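Local coordinates for putative ATP-grasp superfamily protein (Archaeoglobus fulgidus, PDB 3DF7) that is of unknown function but belongs to the ATP-grasp superfamily and so probably binds ATP, at residues 280-285 with 300-305; 23-28 with 290-295; 201-206 with 276-281. One frame throughout, in Å; residues are numbered along the deposited sequence.

Interaction 1. Residues 280-285 with 300-305; sequences MVRKSK and EIIDLD
The guanidinium of Arg282 has CD1 of Ile302 over the centre of one face, 3.9 Å from Arg282 CZ, and the carboxylate of Glu300 at its edge. The salt bridge is side-on, one nitrogen to each oxygen: Arg282 NE meets Glu300 OE2 at 3.1 Å, and Arg282 NH2 meets Glu300 OE1, which it reaches on the syn side. The guanidinium and carboxylate planes stand 59° apart, and NE comes to OE2 from above the carboxylate plane. Ser284 OG donates to Glu300 OE2 as well, over 2.6 Å, on the anti side and from the opposite face, and also bonds to Thr298. OE2 is thus held by two donors, which should fix the turn of the carboxylate.

These groups project from two neighbouring antiparallel strands, 279-285 and 297-303, of the large sheet that includes strands of the ATP-grasp domain. Met280 pairs with Ile302 and Arg282 with Glu300 as hydrogen-bonded pairs, the bond from Met280 N to Ile302 O measuring 2.7 Å; Val281 and Ile301 form the non-hydrogen-bonded pair between them. Ile302 CG1 lies between its backbone N and carbonyl carbon (chi1 65°), beside Met280 CB at 3.8 Å, and its CD1 runs on to the guanidinium. Beyond the last strand residue, Leu304 CD2 approaches Met280 CB at 4.2 Å. Val281 and Ile301 point to the other face of the sheet, where the loop residues Ala255 and Val254 lie against them.

Interaction 2. Residues 23-28 with 290-295; sequences EGLAMF and PYVSVG
Leu25 and Ala26, on one turn of helix 18-35, meet Tyr291, Val292 and Val294 in a contact that is almost wholly apolar. With Leu25 CG anti to the backbone N (chi1 175°), the side chain reaches across to the strand. There Leu25 CD2 touches Val294 CG2 at 3.6 Å. The same methyl also lies against Val292 CB and the carbonyl oxygen of Ser293. Val292 CG2 packs on Ala26 CB at 3.7 Å. The ring of Tyr291 meets that alanine methyl too, Tyr291 CD2 lying 3.9 Å from Ala26 CB, while Ala26 O sits at the ring edge, close to its plane, 3.6 Å from Tyr291 CE2.

Opposite Leu299 the strand carries a classic beta bulge at Tyr291 and Val292, consistent with both side chains setting out toward the helix. Further out, Lys29 and Ser30 of the next helical turn also touch the tyrosine, and Phe49 and Thr11 pack on Leu25.

Strand 292-294 is the edge strand, within this chain, of the large antiparallel sheet. The axis of segment 23-28 passes close to that of strand 292-294, their N-to-C directions 145° apart, and Ala26 also touches Leu299 on the adjoining strand 297-303.

Interaction 3. Residues 201-206 with 276-281; sequences PARISD and VRRQMV
Arg278 reaches over Pro201 and Ala202 and is met along almost its whole length. Arg278 CB lies 4.1 Å from Pro201 CD, against the proline ring. CG, anti to the backbone N (chi1 -178°), carries the chain outward past Pro201 O. Arg278 CD is 3.7 Å from both Pro201 O and Arg203 CG, and a bend at chi3 then brings the guanidinium edge round to the loop carbonyls. Arg278 NE gives a short, nearly straight hydrogen bond to Pro201 O, 2.8 Å long with an N-H...O angle of 167°, and the oxygen lies in the guanidinium plane. Arg278 NH2 makes the looser bond, 3.2 Å to Ala202 O, approaching from above that carbonyl's plane. NH1 forms a salt bridge with the side-chain carboxylate (OD2) of Asp305, the last residue.

One face of the guanidinium is covered by Arg203 CG, 3.4 Å from Arg278 NE and offset toward the rim. The two arginine chains cross at about a right angle, and the charged end of Arg203 goes instead to Glu187. Beside them Pro201 CG packs on Val276 CG1 at 4.1 Å. Pro201 follows a cis peptide bond, and Arg203 is the centre of an inverse gamma turn, in the link from strand 194-200 to helix 206-220. A leucine in place of Arg278 would probably leave the carbonyls of Pro201 and Ala202 without these donors and Asp305 without this cationic mate.

Neutral backbone oxygens take two of the nitrogens and a carboxylate the third, so the arginine uses its charge toward the C-terminal residue and its directional N-H groups to hold the loop beside strand 279-285.

From the N terminus, the first segment to be used is 23-28 in helix 18-35, whose partner 290-295 comes only near the end of the chain. Interaction 2 therefore closes a loop of 261 residues, and interaction 3, closing 69 residues between 201-206 and 276-281, is nested inside it. Strand 279-285 continues directly from interaction 3 into interaction 1, the two sharing Met280 and Val281. Interaction 1 closes the short loop to 300-305 and crosses interaction 2, since 290-295 lies within that loop. A salt bridge from Lys283 to Glu23 joins interactions 1 and 2; the C-terminal residue joins 1 and 3. Together they tie helix 18-35, the large sheet's edge, the 201-206 link and the C terminus.

Interaction 1. Residues 280-285 with 300-305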
HETATM    1  N   MSE A 280      -6.759 -14.274   6.514  1.00  6.53           N
HETATM    2  CA  MSE A 280      -6.863 -14.204   5.068  1.00  8.32           C
HETATM    3  C   MSE A 280      -7.719 -12.984   4.768  1.00  8.35           C
HETATM    4  O   MSE A 280      -8.840 -12.867   5.268  1.00  7.72           O
HETATM    5  CB  MSE A 280      -7.543 -15.434   4.447  1.00  7.33           C
HETATM    6  CG  MSE A 280      -7.804 -15.239   2.943  1.00 12.74           C
HETATM    7 SE   MSE A 280      -8.545 -16.751   1.993  1.00 19.82          SE
HETATM    8  CE  MSE A 280      -6.888 -17.653   1.529  1.00 12.19           C
ATOM      9  N   VAL A 281      -7.184 -12.064   3.975  1.00  8.92           N
ATOM     10  CA  VAL A 281      -7.937 -10.883   3.581  1.00  9.34           C
ATOM     11  C   VAL A 281      -8.378 -11.193   2.155  1.00 10.59           C
ATOM     12  O   VAL A 281      -7.575 -11.656   1.349  1.00 10.11           O
ATOM     13  CB  VAL A 281      -7.049  -9.605   3.573  1.00 10.97           C
ATOM     14  CG1 VAL A 281      -7.866  -8.400   3.107  1.00 10.15           C
ATOM     15  CG2 VAL A 281      -6.488  -9.340   4.966  1.00 11.20           C
ATOM     16  N   ARG A 282      -9.647 -10.984   1.837  1.00 10.91           N
ATOM     17  CA  ARG A 282     -10.076 -11.255   0.474  1.00 11.38           C
ATOM     18  C   ARG A 282     -11.187 -10.340   0.011  1.00 11.68           C
ATOM     19  O   ARG A 282     -12.053  -9.934   0.789  1.00  9.89           O
ATOM     20  CB  ARG A 282     -10.515 -12.719   0.317  1.00 13.97           C
ATOM     21  CG  ARG A 282     -11.808 -13.079   1.022  1.00 13.70           C
ATOM     22  CD  ARG A 282     -12.102 -14.579   0.926  1.00 16.03           C
ATOM     23  NE  ARG A 282     -13.319 -14.917   1.654  1.00 12.88           N
ATOM     24  CZ  ARG A 282     -13.706 -16.150   1.964  1.00 14.89           C
ATOM     25  NH1 ARG A 282     -12.975 -17.204   1.612  1.00 12.37           N
ATOM     26  NH2 ARG A 282     -14.830 -16.324   2.645  1.00 11.81           N
ATOM     27  N   LYS A 283     -11.135 -10.011  -1.274  1.00 10.78           N
ATOM     28  CA  LYS A 283     -12.134  -9.162  -1.888  1.00 12.54           C
ATOM     29  C   LYS A 283     -13.177 -10.110  -2.463  1.00 13.01           C
ATOM     30  O   LYS A 283     -12.842 -11.120  -3.092  1.00 10.61           O
ATOM     31  CB  LYS A 283     -11.500  -8.321  -2.997  1.00 13.39           C
ATOM     32  CG  LYS A 283     -12.468  -7.407  -3.721  1.00 16.82           C
ATOM     33  CD  LYS A 283     -11.779  -6.674  -4.867  1.00 17.78           C
ATOM     34  CE  LYS A 283     -10.646  -5.795  -4.360  1.00 18.43           C
ATOM     35  NZ  LYS A 283      -9.992  -5.034  -5.458  1.00 15.63           N
ATOM     36  N   SER A 284     -14.443  -9.796  -2.228  1.00 11.15           N
ATOM     37  CA  SER A 284     -15.519 -10.641  -2.710  1.00 12.70           C
ATOM     38  C   SER A 284     -16.749  -9.814  -3.031  1.00 12.55           C
ATOM     39  O   SER A 284     -16.737  -8.583  -2.912  1.00 11.17           O
ATOM     40  CB  SER A 284     -15.864 -11.693  -1.650  1.00 13.90           C
ATOM     41  OG  SER A 284     -16.139 -11.084  -0.391  1.00 15.49           O
ATOM     42  N   LYS A 285     -17.808 -10.504  -3.444  1.00 12.74           N
ATOM     43  CA  LYS A 285     -19.070  -9.867  -3.774  1.00 14.65           C
ATOM     44  C   LYS A 285     -20.122 -10.266  -2.742  1.00 14.63           C
ATOM     45  O   LYS A 285     -20.393 -11.448  -2.544  1.00 14.72           O
ATOM     46  CB  LYS A 285     -19.536 -10.297  -5.171  1.00 16.70           C
ATOM     47  CG  LYS A 285     -18.563  -9.948  -6.303  1.00 21.00           C
ATOM     48  CD  LYS A 285     -18.383  -8.442  -6.452  1.00 24.08           C
ATOM     49  CE  LYS A 285     -19.016  -7.914  -7.737  1.00 26.28           C
ATOM     50  NZ  LYS A 285     -20.483  -8.157  -7.799  1.00 29.15           N
ATOM     51  N   GLU A 300     -13.198  -8.997   3.276  1.00  8.28           N
ATOM     52  CA  GLU A 300     -13.268  -9.800   4.485  1.00  7.35           C
ATOM     53  C   GLU A 300     -11.889 -10.035   5.064  1.00  7.51           C
ATOM     54  O   GLU A 300     -10.883  -9.935   4.363  1.00  7.07           O
ATOM     55  CB  GLU A 300     -13.881 -11.176   4.186  1.00  9.62           C
ATOM     56  CG  GLU A 300     -15.152 -11.187   3.369  1.00 11.73           C
ATOM     57  CD  GLU A 300     -15.441 -12.563   2.794  1.00 10.98           C
ATOM     58  OE1 GLU A 300     -15.675 -13.504   3.586  1.00 11.68           O
ATOM     59  OE2 GLU A 300     -15.421 -12.709   1.553  1.00 11.00           O
ATOM     60  N   ILE A 301     -11.870 -10.347   6.355  1.00  8.16           N
ATOM     61  CA  ILE A 301     -10.656 -10.684   7.088  1.00  8.53           C
ATOM     62  C   ILE A 301     -11.090 -11.878   7.933  1.00 10.54           C
ATOM     63  O   ILE A 301     -11.895 -11.731   8.856  1.00 11.47           O
ATOM     64  CB  ILE A 301     -10.197  -9.550   8.014  1.00  9.71           C
ATOM     65  CG1 ILE A 301     -10.068  -8.244   7.223  1.00  8.76           C
ATOM     66  CG2 ILE A 301      -8.853  -9.912   8.634  1.00  9.16           C
ATOM     67  CD1 ILE A 301      -9.646  -7.061   8.068  1.00  7.95           C
ATOM     68  N   ILE A 302     -10.576 -13.061   7.610  1.00 10.70           N
ATOM     69  CA  ILE A 302     -10.970 -14.270   8.332  1.00 11.90           C
ATOM     70  C   ILE A 302      -9.791 -15.083   8.848  1.00 11.87           C
ATOM     71  O   ILE A 302      -8.714 -15.070   8.254  1.00  9.06           O
ATOM     72  CB  ILE A 302     -11.792 -15.200   7.422  1.00 13.18           C
ATOM     73  CG1 ILE A 302     -10.912 -15.700   6.273  1.00 14.85           C
ATOM     74  CG2 ILE A 302     -12.991 -14.452   6.854  1.00 16.63           C
ATOM     75  CD1 ILE A 302     -11.631 -16.601   5.287  1.00 16.80           C
ATOM     76  N   ASP A 303      -9.994 -15.800   9.949  1.00 12.38           N
ATOM     77  CA  ASP A 303      -8.923 -16.631  10.488  1.00 13.79           C
ATOM     78  C   ASP A 303      -8.636 -17.738   9.480  1.00 15.28           C
ATOM     79  O   ASP A 303      -9.564 -18.317   8.902  1.00 14.35           O
ATOM     80  CB  ASP A 303      -9.318 -17.288  11.817  1.00 14.76           C
ATOM     81  CG  ASP A 303      -9.657 -16.289  12.898  1.00 16.86           C
ATOM     82  OD1 ASP A 303      -8.993 -15.232  12.995  1.00 14.66           O
ATOM     83  OD2 ASP A 303     -10.586 -16.585  13.676  1.00 20.43           O
ATOM     84  N   LEU A 304      -7.354 -18.026   9.278  1.00 15.83           N
ATOM     85  CA  LEU A 304      -6.913 -19.070   8.357  1.00 21.47           C
ATOM     86  C   LEU A 304      -6.144 -20.107   9.180  1.00 26.57           C
ATOM     87  O   LEU A 304      -5.314 -19.749  10.014  1.00 29.68           O
ATOM     88  CB  LEU A 304      -6.018 -18.473   7.265  1.00 15.49           C
ATOM     89  CG  LEU A 304      -5.751 -19.326   6.023  1.00 16.83           C
ATOM     90  CD1 LEU A 304      -7.065 -19.635   5.308  1.00 15.24           C
ATOM     91  CD2 LEU A 304      -4.807 -18.570   5.093  1.00 14.32           C
ATOM     92  N   ASP A 305      -6.413 -21.383   8.910  1.00 32.88           N
ATOM     93  CA  ASP A 305      -5.836 -22.532   9.626  1.00 37.06           C
ATOM     94  C   ASP A 305      -6.151 -22.493  11.116  1.00 39.08           C
ATOM     95  O   ASP A 305      -6.987 -21.654  11.520  1.00 40.59           O
ATOM     96  CB  ASP A 305      -4.310 -22.691   9.437  1.00 38.74           C
ATOM     97  CG  ASP A 305      -3.640 -21.478   8.830  1.00 40.82           C
ATOM     98  OD1 ASP A 305      -3.948 -21.141   7.670  1.00 44.14           O
ATOM     99  OD2 ASP A 305      -2.789 -20.866   9.510  1.00 39.84           O
ATOM    100  OXT ASP A 305      -5.571 -23.315  11.855  1.00 41.02           O
TER

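Interaction 2. Residues 23-28 with 290-295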
ATOM      1  N   GLU A  23     -11.111  -1.442  -0.929  1.00 11.11           N
ATOM      2  CA  GLU A  23      -9.784  -1.573  -0.331  1.00 11.72           C
ATOM      3  C   GLU A  23      -9.388  -0.262   0.347  1.00 10.44           C
ATOM      4  O   GLU A  23      -8.864  -0.264   1.460  1.00 10.54           O
ATOM      5  CB  GLU A  23      -8.744  -1.941  -1.391  1.00 11.97           C
ATOM      6  CG  GLU A  23      -8.856  -3.376  -1.893  1.00 15.39           C
ATOM      7  CD  GLU A  23      -7.739  -3.745  -2.852  1.00 16.36           C
ATOM      8  OE1 GLU A  23      -6.558  -3.628  -2.467  1.00 17.27           O
ATOM      9  OE2 GLU A  23      -8.047  -4.150  -3.991  1.00 20.28           O
ATOM     10  N   GLY A  24      -9.638   0.856  -0.328  1.00  9.93           N
ATOM     11  CA  GLY A  24      -9.308   2.146   0.257  1.00  8.44           C
ATOM     12  C   GLY A  24     -10.091   2.384   1.540  1.00  8.78           C
ATOM     13  O   GLY A  24      -9.543   2.857   2.541  1.00  9.89           O
ATOM     14  N   LEU A  25     -11.380   2.060   1.511  1.00  6.65           N
ATOM     15  CA  LEU A  25     -12.231   2.235   2.681  1.00  8.02           C
ATOM     16  C   LEU A  25     -11.717   1.391   3.845  1.00  7.64           C
ATOM     17  O   LEU A  25     -11.703   1.839   4.988  1.00  5.93           O
ATOM     18  CB  LEU A  25     -13.673   1.841   2.354  1.00  8.27           C
ATOM     19  CG  LEU A  25     -14.653   1.852   3.530  1.00  8.91           C
ATOM     20  CD1 LEU A  25     -14.720   3.249   4.150  1.00 10.16           C
ATOM     21  CD2 LEU A  25     -16.027   1.418   3.047  1.00  8.00           C
ATOM     22  N   ALA A  26     -11.299   0.166   3.542  1.00  8.24           N
ATOM     23  CA  ALA A  26     -10.781  -0.741   4.559  1.00  8.03           C
ATOM     24  C   ALA A  26      -9.514  -0.171   5.185  1.00  8.67           C
ATOM     25  O   ALA A  26      -9.328  -0.217   6.406  1.00  8.26           O
ATOM     26  CB  ALA A  26     -10.497  -2.106   3.943  1.00  7.14           C
HETATM   27  N   MSE A  27      -8.638   0.375   4.350  1.00  9.15           N
HETATM   28  CA  MSE A  27      -7.407   0.952   4.858  1.00  7.78           C
HETATM   29  C   MSE A  27      -7.686   2.183   5.712  1.00  9.17           C
HETATM   30  O   MSE A  27      -7.049   2.376   6.745  1.00  7.24           O
HETATM   31  CB  MSE A  27      -6.459   1.325   3.712  1.00  9.83           C
HETATM   32  CG  MSE A  27      -5.732   0.131   3.096  1.00 11.69           C
HETATM   33 SE   MSE A  27      -4.389   0.650   1.796  1.00 18.40          SE
HETATM   34  CE  MSE A  27      -5.482   0.534   0.216  1.00 15.25           C
ATOM     35  N   PHE A  28      -8.622   3.024   5.279  1.00  7.99           N
ATOM     36  CA  PHE A  28      -8.944   4.224   6.054  1.00  7.11           C
ATOM     37  C   PHE A  28      -9.500   3.832   7.421  1.00  7.91           C
ATOM     38  O   PHE A  28      -9.106   4.387   8.448  1.00  7.51           O
ATOM     39  CB  PHE A  28      -9.976   5.093   5.327  1.00  7.06           C
ATOM     40  CG  PHE A  28     -10.290   6.382   6.042  1.00  9.54           C
ATOM     41  CD1 PHE A  28      -9.463   7.491   5.903  1.00  8.81           C
ATOM     42  CD2 PHE A  28     -11.396   6.473   6.881  1.00  9.68           C
ATOM     43  CE1 PHE A  28      -9.731   8.678   6.589  1.00 10.87           C
ATOM     44  CE2 PHE A  28     -11.675   7.657   7.576  1.00 11.88           C
ATOM     45  CZ  PHE A  28     -10.838   8.760   7.426  1.00  9.55           C
ATOM     46  N   PRO A 290     -18.523  -9.145   6.188  1.00 11.43           N
ATOM     47  CA  PRO A 290     -17.394  -8.332   5.738  1.00 12.41           C
ATOM     48  C   PRO A 290     -16.835  -7.393   6.796  1.00 12.03           C
ATOM     49  O   PRO A 290     -17.441  -7.178   7.844  1.00 13.77           O
ATOM     50  CB  PRO A 290     -17.987  -7.562   4.572  1.00 13.26           C
ATOM     51  CG  PRO A 290     -19.365  -7.235   5.106  1.00 13.42           C
ATOM     52  CD  PRO A 290     -19.802  -8.549   5.754  1.00 12.39           C
ATOM     53  N   TYR A 291     -15.663  -6.845   6.501  1.00 11.12           N
ATOM     54  CA  TYR A 291     -15.005  -5.883   7.372  1.00 10.78           C
ATOM     55  C   TYR A 291     -15.609  -4.537   6.961  1.00 10.28           C
ATOM     56  O   TYR A 291     -15.980  -3.725   7.807  1.00 12.21           O
ATOM     57  CB  TYR A 291     -13.496  -5.906   7.122  1.00 10.16           C
ATOM     58  CG  TYR A 291     -12.709  -4.820   7.833  1.00 10.32           C
ATOM     59  CD1 TYR A 291     -12.747  -4.692   9.220  1.00 12.27           C
ATOM     60  CD2 TYR A 291     -11.905  -3.936   7.111  1.00 11.38           C
ATOM     61  CE1 TYR A 291     -11.997  -3.710   9.877  1.00 14.14           C
ATOM     62  CE2 TYR A 291     -11.155  -2.952   7.749  1.00 12.22           C
ATOM     63  CZ  TYR A 291     -11.202  -2.844   9.134  1.00 14.79           C
ATOM     64  OH  TYR A 291     -10.443  -1.892   9.776  1.00 13.93           O
ATOM     65  N   VAL A 292     -15.703  -4.322   5.650  1.00  9.89           N
ATOM     66  CA  VAL A 292     -16.295  -3.111   5.076  1.00 10.03           C
ATOM     67  C   VAL A 292     -16.899  -3.464   3.725  1.00 11.56           C
ATOM     68  O   VAL A 292     -16.521  -4.465   3.110  1.00 11.38           O
ATOM     69  CB  VAL A 292     -15.265  -1.962   4.850  1.00 10.71           C
ATOM     70  CG1 VAL A 292     -14.693  -1.501   6.181  1.00 12.73           C
ATOM     71  CG2 VAL A 292     -14.157  -2.415   3.903  1.00  9.69           C
ATOM     72  N   SER A 293     -17.841  -2.644   3.266  1.00 11.77           N
ATOM     73  CA  SER A 293     -18.491  -2.871   1.980  1.00 12.82           C
ATOM     74  C   SER A 293     -18.621  -1.564   1.203  1.00 13.51           C
ATOM     75  O   SER A 293     -18.691  -0.486   1.791  1.00 11.38           O
ATOM     76  CB  SER A 293     -19.900  -3.444   2.183  1.00 11.86           C
ATOM     77  OG  SER A 293     -19.896  -4.599   3.004  1.00 15.37           O
ATOM     78  N   VAL A 294     -18.636  -1.680  -0.121  1.00 13.33           N
ATOM     79  CA  VAL A 294     -18.823  -0.547  -1.018  1.00 14.72           C
ATOM     80  C   VAL A 294     -19.616  -1.118  -2.187  1.00 16.40           C
ATOM     81  O   VAL A 294     -19.096  -1.910  -2.973  1.00 16.94           O
ATOM     82  CB  VAL A 294     -17.490   0.033  -1.538  1.00 15.82           C
ATOM     83  CG1 VAL A 294     -17.770   1.115  -2.580  1.00 16.61           C
ATOM     84  CG2 VAL A 294     -16.691   0.629  -0.385  1.00 14.74           C
ATOM     85  N   GLY A 295     -20.879  -0.725  -2.295  1.00 17.96           N
ATOM     86  CA  GLY A 295     -21.706  -1.253  -3.363  1.00 19.14           C
ATOM     87  C   GLY A 295     -21.880  -2.740  -3.113  1.00 18.32           C
ATOM     88  O   GLY A 295     -22.205  -3.143  -1.994  1.00 18.45           O
TER

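Interaction 3. Residues 201-206 with 276-281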
ATOM      1  N   PRO A 201       0.263 -13.836   8.490  1.00  8.31           N
ATOM      2  CA  PRO A 201       1.521 -13.735   7.741  1.00  7.84           C
ATOM      3  C   PRO A 201       1.590 -14.754   6.605  1.00  8.21           C
ATOM      4  O   PRO A 201       0.792 -15.690   6.546  1.00  7.26           O
ATOM      5  CB  PRO A 201       2.575 -13.987   8.812  1.00 10.12           C
ATOM      6  CG  PRO A 201       1.907 -15.021   9.663  1.00 10.75           C
ATOM      7  CD  PRO A 201       0.490 -14.476   9.799  1.00  8.59           C
ATOM      8  N   ALA A 202       2.557 -14.572   5.714  1.00  6.93           N
ATOM      9  CA  ALA A 202       2.721 -15.458   4.571  1.00  8.37           C
ATOM     10  C   ALA A 202       2.999 -16.899   4.980  1.00 10.05           C
ATOM     11  O   ALA A 202       3.645 -17.161   5.998  1.00  9.83           O
ATOM     12  CB  ALA A 202       3.851 -14.949   3.677  1.00  9.08           C
ATOM     13  N   ARG A 203       2.503 -17.829   4.173  1.00  9.29           N
ATOM     14  CA  ARG A 203       2.712 -19.248   4.418  1.00  9.98           C
ATOM     15  C   ARG A 203       3.980 -19.634   3.660  1.00 11.94           C
ATOM     16  O   ARG A 203       3.923 -20.261   2.604  1.00 11.38           O
ATOM     17  CB  ARG A 203       1.501 -20.048   3.917  1.00 12.04           C
ATOM     18  CG  ARG A 203       0.209 -19.687   4.652  1.00 11.27           C
ATOM     19  CD  ARG A 203      -1.033 -20.271   3.985  1.00 12.91           C
ATOM     20  NE  ARG A 203      -1.266 -19.680   2.669  1.00 11.91           N
ATOM     21  CZ  ARG A 203      -2.314 -19.965   1.898  1.00 13.48           C
ATOM     22  NH1 ARG A 203      -3.228 -20.834   2.311  1.00 12.07           N
ATOM     23  NH2 ARG A 203      -2.447 -19.379   0.715  1.00 12.93           N
ATOM     24  N   ILE A 204       5.122 -19.225   4.205  1.00 11.87           N
ATOM     25  CA  ILE A 204       6.418 -19.501   3.594  1.00 11.00           C
ATOM     26  C   ILE A 204       7.412 -19.979   4.645  1.00 11.14           C
ATOM     27  O   ILE A 204       7.210 -19.775   5.841  1.00 10.56           O
ATOM     28  CB  ILE A 204       6.996 -18.235   2.918  1.00 10.48           C
ATOM     29  CG1 ILE A 204       7.058 -17.094   3.938  1.00 10.47           C
ATOM     30  CG2 ILE A 204       6.145 -17.851   1.704  1.00 10.92           C
ATOM     31  CD1 ILE A 204       7.693 -15.813   3.423  1.00  8.57           C
ATOM     32  N   SER A 205       8.490 -20.610   4.192  1.00 11.43           N
ATOM     33  CA  SER A 205       9.517 -21.098   5.103  1.00 12.60           C
ATOM     34  C   SER A 205      10.253 -19.901   5.693  1.00 11.55           C
ATOM     35  O   SER A 205      10.208 -18.797   5.146  1.00 10.76           O
ATOM     36  CB  SER A 205      10.518 -21.990   4.363  1.00 13.27           C
ATOM     37  OG  SER A 205      11.312 -21.223   3.472  1.00 13.14           O
ATOM     38  N   ASP A 206      10.935 -20.121   6.810  1.00 11.64           N
ATOM     39  CA  ASP A 206      11.671 -19.048   7.458  1.00 13.94           C
ATOM     40  C   ASP A 206      12.814 -18.539   6.583  1.00 13.58           C
ATOM     41  O   ASP A 206      13.111 -17.345   6.579  1.00 12.21           O
ATOM     42  CB  ASP A 206      12.231 -19.525   8.797  1.00 16.33           C
ATOM     43  CG  ASP A 206      12.756 -18.386   9.639  1.00 20.66           C
ATOM     44  OD1 ASP A 206      11.958 -17.487   9.972  1.00 22.43           O
ATOM     45  OD2 ASP A 206      13.960 -18.385   9.965  1.00 24.17           O
ATOM     46  N   VAL A 276       0.194 -14.235  17.106  1.00  9.74           N
ATOM     47  CA  VAL A 276       0.210 -14.527  15.686  1.00 10.12           C
ATOM     48  C   VAL A 276      -0.971 -15.438  15.399  1.00 11.27           C
ATOM     49  O   VAL A 276      -1.022 -16.576  15.861  1.00 11.28           O
ATOM     50  CB  VAL A 276       1.522 -15.213  15.252  1.00 11.36           C
ATOM     51  CG1 VAL A 276       1.483 -15.513  13.751  1.00 12.59           C
ATOM     52  CG2 VAL A 276       2.703 -14.310  15.576  1.00  9.73           C
ATOM     53  N   ARG A 277      -1.934 -14.904  14.655  1.00 10.66           N
ATOM     54  CA  ARG A 277      -3.144 -15.626  14.284  1.00 10.10           C
ATOM     55  C   ARG A 277      -3.335 -15.344  12.799  1.00 10.23           C
ATOM     56  O   ARG A 277      -3.912 -14.323  12.425  1.00  8.50           O
ATOM     57  CB  ARG A 277      -4.327 -15.081  15.089  1.00 11.34           C
ATOM     58  CG  ARG A 277      -5.647 -15.837  14.935  1.00 11.50           C
ATOM     59  CD  ARG A 277      -6.739 -15.078  15.679  1.00 15.07           C
ATOM     60  NE  ARG A 277      -6.307 -14.749  17.036  1.00 16.12           N
ATOM     61  CZ  ARG A 277      -6.734 -13.697  17.727  1.00 18.24           C
ATOM     62  NH1 ARG A 277      -7.613 -12.862  17.188  1.00 16.30           N
ATOM     63  NH2 ARG A 277      -6.269 -13.471  18.950  1.00 15.81           N
ATOM     64  N   ARG A 278      -2.840 -16.248  11.959  1.00  9.11           N
ATOM     65  CA  ARG A 278      -2.921 -16.072  10.515  1.00  9.19           C
ATOM     66  C   ARG A 278      -4.309 -15.712   9.994  1.00  8.25           C
ATOM     67  O   ARG A 278      -5.305 -16.384  10.281  1.00  8.98           O
ATOM     68  CB  ARG A 278      -2.398 -17.317   9.796  1.00  8.06           C
ATOM     69  CG  ARG A 278      -2.396 -17.190   8.280  1.00  9.28           C
ATOM     70  CD  ARG A 278      -1.631 -18.335   7.610  1.00 12.82           C
ATOM     71  NE  ARG A 278      -0.186 -18.121   7.651  1.00 16.98           N
ATOM     72  CZ  ARG A 278       0.673 -18.886   8.316  1.00 16.08           C
ATOM     73  NH1 ARG A 278       0.241 -19.930   9.012  1.00 15.49           N
ATOM     74  NH2 ARG A 278       1.971 -18.614   8.277  1.00 14.92           N
ATOM     75  N   GLN A 279      -4.352 -14.645   9.205  1.00  7.43           N
ATOM     76  CA  GLN A 279      -5.595 -14.145   8.632  1.00  8.04           C
ATOM     77  C   GLN A 279      -5.575 -14.182   7.111  1.00  7.79           C
ATOM     78  O   GLN A 279      -4.512 -14.135   6.493  1.00  6.20           O
ATOM     79  CB  GLN A 279      -5.810 -12.686   9.044  1.00  7.90           C
ATOM     80  CG  GLN A 279      -5.861 -12.452  10.536  1.00  7.63           C
ATOM     81  CD  GLN A 279      -7.059 -13.111  11.153  1.00  8.28           C
ATOM     82  OE1 GLN A 279      -6.936 -13.945  12.054  1.00 12.56           O
ATOM     83  NE2 GLN A 279      -8.233 -12.758  10.660  1.00  4.45           N
HETATM   84  N   MSE A 280      -6.759 -14.274   6.514  1.00  6.53           N
HETATM   85  CA  MSE A 280      -6.863 -14.204   5.068  1.00  8.32           C
HETATM   86  C   MSE A 280      -7.719 -12.984   4.768  1.00  8.35           C
HETATM   87  O   MSE A 280      -8.840 -12.867   5.268  1.00  7.72           O
HETATM   88  CB  MSE A 280      -7.543 -15.434   4.447  1.00  7.33           C
HETATM   89  CG  MSE A 280      -7.804 -15.239   2.943  1.00 12.74           C
HETATM   90 SE   MSE A 280      -8.545 -16.751   1.993  1.00 19.82          SE
HETATM   91  CE  MSE A 280      -6.888 -17.653   1.529  1.00 12.19           C
ATOM     92  N   VAL A 281      -7.184 -12.064   3.975  1.00  8.92           N
ATOM     93  CA  VAL A 281      -7.937 -10.883   3.581  1.00  9.34           C
ATOM     94  C   VAL A 281      -8.378 -11.193   2.155  1.00 10.59           C
ATOM     95  O   VAL A 281      -7.575 -11.656   1.349  1.00 10.11           O
ATOM     96  CB  VAL A 281      -7.049  -9.605   3.573  1.00 10.97           C
ATOM     97  CG1 VAL A 281      -7.866  -8.400   3.107  1.00 10.15           C
ATOM     98  CG2 VAL A 281      -6.488  -9.340   4.966  1.00 11.20           C
TER